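Local coordinates for protein ACP (Streptomyces sp. MSC090213JE08, PDB 6KXF) that probably carries the growing acyl chain on a phosphopantetheine arm and delivers it to the ketosynthase/chain length factor during ishigamide polyketide synthesis, at residues V47-A50 with L51-Y55; I59-N62 with E63-K66. All coordinates share one frame; numbering follows the deposited sequence.

Interaction 1. Residues V47-A50 with L51-Y55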
ATOM      1  N   VAL C  47      14.303  -6.142  22.620  1.00 58.31           N
ATOM      2  CA  VAL C  47      15.211  -6.740  23.638  1.00 66.07           C
ATOM      3  C   VAL C  47      14.798  -8.186  23.923  1.00 61.80           C
ATOM      4  O   VAL C  47      15.662  -9.056  23.934  1.00 64.49           O
ATOM      5  CB  VAL C  47      15.355  -5.936  24.948  1.00 63.66           C
ATOM      6  CG1 VAL C  47      15.371  -4.439  24.706  1.00 63.85           C
ATOM      7  CG2 VAL C  47      14.327  -6.295  26.001  1.00 70.78           C
ATOM      8  N   LEU C  48      13.500  -8.450  24.117  1.00 59.19           N
ATOM      9  CA  LEU C  48      13.054  -9.840  24.330  1.00 58.05           C
ATOM     10  C   LEU C  48      13.458 -10.697  23.112  1.00 60.12           C
ATOM     11  O   LEU C  48      13.979 -11.819  23.281  1.00 57.74           O
ATOM     12  CB  LEU C  48      11.546  -9.863  24.614  1.00 56.29           C
ATOM     13  CG  LEU C  48      10.942 -11.257  24.791  1.00 55.36           C
ATOM     14  CD1 LEU C  48       9.629 -11.181  25.560  1.00 54.24           C
ATOM     15  CD2 LEU C  48      10.748 -11.959  23.442  1.00 56.17           C
ATOM     16  N   SER C  49      13.303 -10.142  21.899  1.00 58.65           N
ATOM     17  CA  SER C  49      13.620 -10.853  20.633  1.00 62.82           C
ATOM     18  C   SER C  49      15.118 -11.168  20.543  1.00 60.95           C
ATOM     19  O   SER C  49      15.493 -12.252  20.058  1.00 55.24           O
ATOM     20  CB  SER C  49      13.184 -10.096  19.396  1.00 60.46           C
ATOM     21  OG  SER C  49      13.512 -10.849  18.207  1.00 69.15           O
ATOM     22  N   ALA C  50      15.954 -10.196  20.932  1.00 61.56           N
ATOM     23  CA  ALA C  50      17.442 -10.347  20.920  1.00 64.52           C
ATOM     24  C   ALA C  50      17.891 -11.422  21.933  1.00 57.25           C
ATOM     25  O   ALA C  50      18.645 -12.317  21.586  1.00 63.67           O
ATOM     26  CB  ALA C  50      18.114  -9.010  21.180  1.00 58.60           C
ATOM     27  N   LEU C  51      17.378 -11.367  23.166  1.00 58.01           N
ATOM     28  CA  LEU C  51      17.700 -12.389  24.169  1.00 63.12           C
ATOM     29  C   LEU C  51      17.348 -13.792  23.644  1.00 67.53           C
ATOM     30  O   LEU C  51      18.179 -14.697  23.723  1.00 72.35           O
ATOM     31  CB  LEU C  51      16.958 -12.087  25.472  1.00 61.56           C
ATOM     32  CG  LEU C  51      17.239 -10.718  26.089  1.00 71.20           C
ATOM     33  CD1 LEU C  51      16.394 -10.498  27.335  1.00 72.20           C
ATOM     34  CD2 LEU C  51      18.722 -10.558  26.405  1.00 77.31           C
ATOM     35  N   GLU C  52      16.125 -13.967  23.112  1.00 62.33           N
ATOM     36  CA  GLU C  52      15.656 -15.254  22.607  1.00 56.58           C
ATOM     37  C   GLU C  52      16.669 -15.826  21.607  1.00 59.91           C
ATOM     38  O   GLU C  52      17.022 -17.002  21.651  1.00 58.54           O
ATOM     39  CB  GLU C  52      14.299 -15.107  21.907  1.00 61.69           C
ATOM     40  CG  GLU C  52      13.077 -15.135  22.816  1.00 64.34           C
ATOM     41  CD  GLU C  52      11.742 -15.280  22.074  1.00 69.33           C
ATOM     42  OE1 GLU C  52      11.628 -14.791  20.936  1.00 63.17           O
ATOM     43  OE2 GLU C  52      10.821 -15.903  22.622  1.00 64.15           O
ATOM     44  N   MET C  53      17.112 -14.978  20.674  1.00 60.74           N
ATOM     45  CA  MET C  53      18.020 -15.397  19.622  1.00 67.92           C
ATOM     46  C   MET C  53      19.398 -15.741  20.202  1.00 75.84           C
ATOM     47  O   MET C  53      19.989 -16.746  19.798  1.00 75.68           O
ATOM     48  CB  MET C  53      18.181 -14.304  18.569  1.00 68.64           C
ATOM     49  CG  MET C  53      18.497 -14.857  17.201  1.00 75.74           C
ATOM     50  SD  MET C  53      18.462 -13.570  15.945  1.00 92.43           S
ATOM     51  CE  MET C  53      16.993 -12.636  16.401  1.00 85.61           C
ATOM     52  N   GLU C  54      19.887 -14.906  21.132  1.00 68.94           N
ATOM     53  CA  GLU C  54      21.202 -15.070  21.754  1.00 76.98           C
ATOM     54  C   GLU C  54      21.336 -16.488  22.317  1.00 73.69           C
ATOM     55  O   GLU C  54      22.331 -17.163  22.074  1.00 79.63           O
ATOM     56  CB  GLU C  54      21.408 -14.052  22.879  1.00 86.54           C
ATOM     57  CG  GLU C  54      22.828 -14.012  23.443  1.00 86.04           C
ATOM     58  CD  GLU C  54      23.907 -13.486  22.508  1.00 88.90           C
ATOM     59  OE1 GLU C  54      25.092 -13.604  22.858  1.00 97.09           O
ATOM     60  OE2 GLU C  54      23.567 -12.961  21.431  1.00 85.60           O
ATOM     61  N   TYR C  55      20.304 -16.938  23.031  1.00 71.94           N
ATOM     62  CA  TYR C  55      20.385 -18.111  23.877  1.00 70.51           C
ATOM     63  C   TYR C  55      19.534 -19.275  23.340  1.00 66.42           C
ATOM     64  O   TYR C  55      19.384 -20.281  24.029  1.00 66.10           O
ATOM     65  CB  TYR C  55      19.999 -17.686  25.298  1.00 69.64           C
ATOM     66  CG  TYR C  55      20.936 -16.660  25.885  1.00 75.22           C
ATOM     67  CD1 TYR C  55      22.300 -16.910  25.973  1.00 78.64           C
ATOM     68  CD2 TYR C  55      20.475 -15.438  26.350  1.00 79.26           C
ATOM     69  CE1 TYR C  55      23.178 -15.984  26.518  1.00 83.47           C
ATOM     70  CE2 TYR C  55      21.338 -14.496  26.891  1.00 83.60           C
ATOM     71  CZ  TYR C  55      22.697 -14.767  26.974  1.00 87.87           C
ATOM     72  OH  TYR C  55      23.563 -13.844  27.499  1.00 78.93           O
TER
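Leu48 lays its CD2 methyl over one face of the Glu52 carboxylate, 3.7 Å from Glu52 CD and almost evenly spaced from the two oxygens. A second flat group, the Tyr55 ring, has CG of Glu54 over its centre, 3.5 Å above the plane, and meets Trp83 edge-to-face. With chi1 of 177°, Leu48 turns CG away from its own backbone N and brings CD2 across the Glu52 chain, whose extended shape beyond CG carries the carboxylate to two further partners: OE1 makes a salt bridge with a basic side chain of another protein chain, and OE2 accepts a hydrogen bond from Ile59 N. An alanine in place of Glu52 would probably leave that basic group and Ile59 N without this carboxylate and Leu48 CD2 without its flat neighbour. Beneath the side chains, Leu51 N reaches Val47 O at 3.0 Å with a nearly straight N-H (176°), while Leu51 CG sits only 3.1 Å from the same oxygen. Glu54 N bonds Ala50 O at 2.9 Å, and its carboxylate pairs with Arg11. These i to i+4 bonds build helix 41-55, the recognition helix of acyl carrier proteins: Val47, Ala50 and Leu51 pack inward, while Ser49, Glu52 and Met53 meet partner proteins.

Interaction 2. Residues I59-N62 with E63-K66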
ATOM      1  N   ILE C  59      11.047 -16.847  25.443  1.00 57.28           N
ATOM      2  CA  ILE C  59      10.491 -16.032  26.504  1.00 59.12           C
ATOM      3  C   ILE C  59       9.030 -15.732  26.156  1.00 63.16           C
ATOM      4  O   ILE C  59       8.724 -15.283  25.044  1.00 71.70           O
ATOM      5  CB  ILE C  59      11.299 -14.739  26.698  1.00 54.72           C
ATOM      6  CG1 ILE C  59      12.797 -15.009  26.875  1.00 61.69           C
ATOM      7  CG2 ILE C  59      10.728 -13.939  27.856  1.00 63.64           C
ATOM      8  CD1 ILE C  59      13.669 -13.772  26.757  1.00 64.57           C
ATOM      9  N   ASP C  60       8.143 -15.991  27.117  1.00 66.76           N
ATOM     10  CA  ASP C  60       6.722 -15.764  26.967  1.00 68.78           C
ATOM     11  C   ASP C  60       6.499 -14.252  26.920  1.00 65.98           C
ATOM     12  O   ASP C  60       6.926 -13.534  27.838  1.00 65.58           O
ATOM     13  CB  ASP C  60       5.951 -16.476  28.082  1.00 75.66           C
ATOM     14  CG  ASP C  60       4.480 -16.120  28.156  1.00 77.95           C
ATOM     15  OD1 ASP C  60       3.901 -15.808  27.101  1.00 80.13           O
ATOM     16  OD2 ASP C  60       3.936 -16.137  29.276  1.00 87.19           O
ATOM     17  N   MET C  61       5.832 -13.775  25.858  1.00 62.88           N
ATOM     18  CA  MET C  61       5.725 -12.320  25.619  1.00 68.87           C
ATOM     19  C   MET C  61       4.673 -11.671  26.532  1.00 64.30           C
ATOM     20  O   MET C  61       4.569 -10.444  26.574  1.00 67.72           O
ATOM     21  CB  MET C  61       5.475 -11.993  24.140  1.00 58.27           C
ATOM     22  CG  MET C  61       6.688 -12.357  23.294  1.00 57.76           C
ATOM     23  SD  MET C  61       6.628 -11.866  21.550  1.00 56.48           S
ATOM     24  CE  MET C  61       6.773 -10.095  21.730  1.00 53.20           C
ATOM     25  N   ASN C  62       3.973 -12.476  27.341  1.00 73.94           N
ATOM     26  CA  ASN C  62       3.163 -11.945  28.465  1.00 77.48           C
ATOM     27  C   ASN C  62       4.045 -11.657  29.690  1.00 68.72           C
ATOM     28  O   ASN C  62       3.517 -11.388  30.739  1.00 83.70           O
ATOM     29  CB  ASN C  62       2.030 -12.889  28.889  1.00 73.87           C
ATOM     30  CG  ASN C  62       1.047 -13.191  27.778  1.00 73.70           C
ATOM     31  OD1 ASN C  62       0.868 -14.353  27.414  1.00 71.21           O
ATOM     32  ND2 ASN C  62       0.415 -12.163  27.236  1.00 63.52           N
ATOM     33  N   GLU C  63       5.372 -11.722  29.552  1.00 73.41           N
ATOM     34  CA  GLU C  63       6.294 -11.373  30.643  1.00 73.77           C
ATOM     35  C   GLU C  63       7.041 -10.075  30.310  1.00 75.60           C
ATOM     36  O   GLU C  63       8.032  -9.729  30.994  1.00 72.05           O
ATOM     37  CB  GLU C  63       7.246 -12.544  30.894  1.00 81.41           C
ATOM     38  CG  GLU C  63       7.242 -13.024  32.337  1.00 89.83           C
ATOM     39  CD  GLU C  63       7.219 -14.531  32.503  1.00 92.08           C
ATOM     40  OE1 GLU C  63       6.145 -15.065  32.846  1.00 91.25           O
ATOM     41  OE2 GLU C  63       8.275 -15.163  32.285  1.00 99.73           O
ATOM     42  N   LEU C  64       6.556  -9.362  29.276  1.00 75.27           N
ATOM     43  CA  LEU C  64       7.075  -8.034  28.865  1.00 76.56           C
ATOM     44  C   LEU C  64       6.804  -6.991  29.949  1.00 83.21           C
ATOM     45  O   LEU C  64       7.673  -6.160  30.215  1.00 75.59           O
ATOM     46  CB  LEU C  64       6.438  -7.579  27.543  1.00 73.43           C
ATOM     47  CG  LEU C  64       7.086  -8.098  26.259  1.00 72.69           C
ATOM     48  CD1 LEU C  64       6.193  -7.803  25.062  1.00 70.51           C
ATOM     49  CD2 LEU C  64       8.478  -7.504  26.049  1.00 69.21           C
ATOM     50  N   PRO C  65       5.595  -6.947  30.566  1.00 78.28           N
ATOM     51  CA  PRO C  65       5.332  -5.993  31.647  1.00 92.56           C
ATOM     52  C   PRO C  65       6.214  -6.127  32.909  1.00 98.69           C
ATOM     53  O   PRO C  65       6.060  -5.316  33.826  1.00100.99           O
ATOM     54  CB  PRO C  65       3.856  -6.248  32.004  1.00 87.38           C
ATOM     55  CG  PRO C  65       3.269  -6.899  30.766  1.00 83.98           C
ATOM     56  CD  PRO C  65       4.404  -7.733  30.214  1.00 78.20           C
ATOM     57  N   LYS C  66       7.125  -7.113  32.949  1.00 94.09           N
ATOM     58  CA  LYS C  66       8.012  -7.361  34.099  1.00 90.08           C
ATOM     59  C   LYS C  66       9.485  -7.153  33.728  1.00 87.71           C
ATOM     60  O   LYS C  66      10.365  -7.429  34.524  1.00 94.66           O
ATOM     61  CB  LYS C  66       7.828  -8.797  34.604  1.00 87.04           C
ATOM     62  CG  LYS C  66       6.398  -9.162  34.976  1.00 89.58           C
ATOM     63  CD  LYS C  66       6.273 -10.319  35.961  1.00 98.08           C
ATOM     64  CE  LYS C  66       6.980 -11.586  35.517  1.00 97.61           C
ATOM     65  NZ  LYS C  66       6.059 -12.751  35.500  1.00 93.74           N
TER
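A type I beta turn over Asp60-Glu63 shapes the loop between helices 41-55 and 72-81 of the acyl carrier protein fold. It is closed by Glu63 N bonding to Asp60 O at 2.9 Å; the bond is bent, with an N-H...O angle of 141°, and the donor stands above the carbonyl plane. Glu63 CB follows its backbone N to the same oxygen, 3.2 Å away. Within the first half, Asp60 OD1 takes a weak hydrogen bond from Asn62 N, an Asx turn laid over the backbone turn. Two apolar chains leave this backbone side by side and pointing the same way: Met61, whose chain bends at its last torsion (chi3 70°), brings CE to 4.1 Å from Leu64 CD1. That same Leu64 methyl also rests 3.4 Å from Met61 O. Both residues touch Ile45, a residue lining the pocket of the bound octenoyl phosphopantetheine analogue, and the Leu64 side chain lies about 7 Å from that ligand. Pro65 CD lies beside Asn62 O. On the acidic side the carboxylates of Asp60 and Glu63 come near each other, their likely mutual repulsion partly offset by Lys66, whose NZ forms a salt bridge with Glu63 OE1 at 3.5 Å.

Interaction 1 is largely buried and lies within helix 41-55, whereas interaction 2 is a surface contact in the loop that follows it. The first rests on a regular series of i to i+4 backbone bonds; the second relies on a single bent turn bond, a weak Asx-turn bond, local charges and one apolar pair. They meet directly, their centres about 12 Å apart: Leu48 CD1 packs against Ile59 CG2, Met61 CG and Leu64 CD2, so the loop's apolar residues close over the helix. Acidic groups serve differently too: in interaction 1 a carboxylate reaches beyond the helix, while in interaction 2 the charges are balanced locally, within the loop.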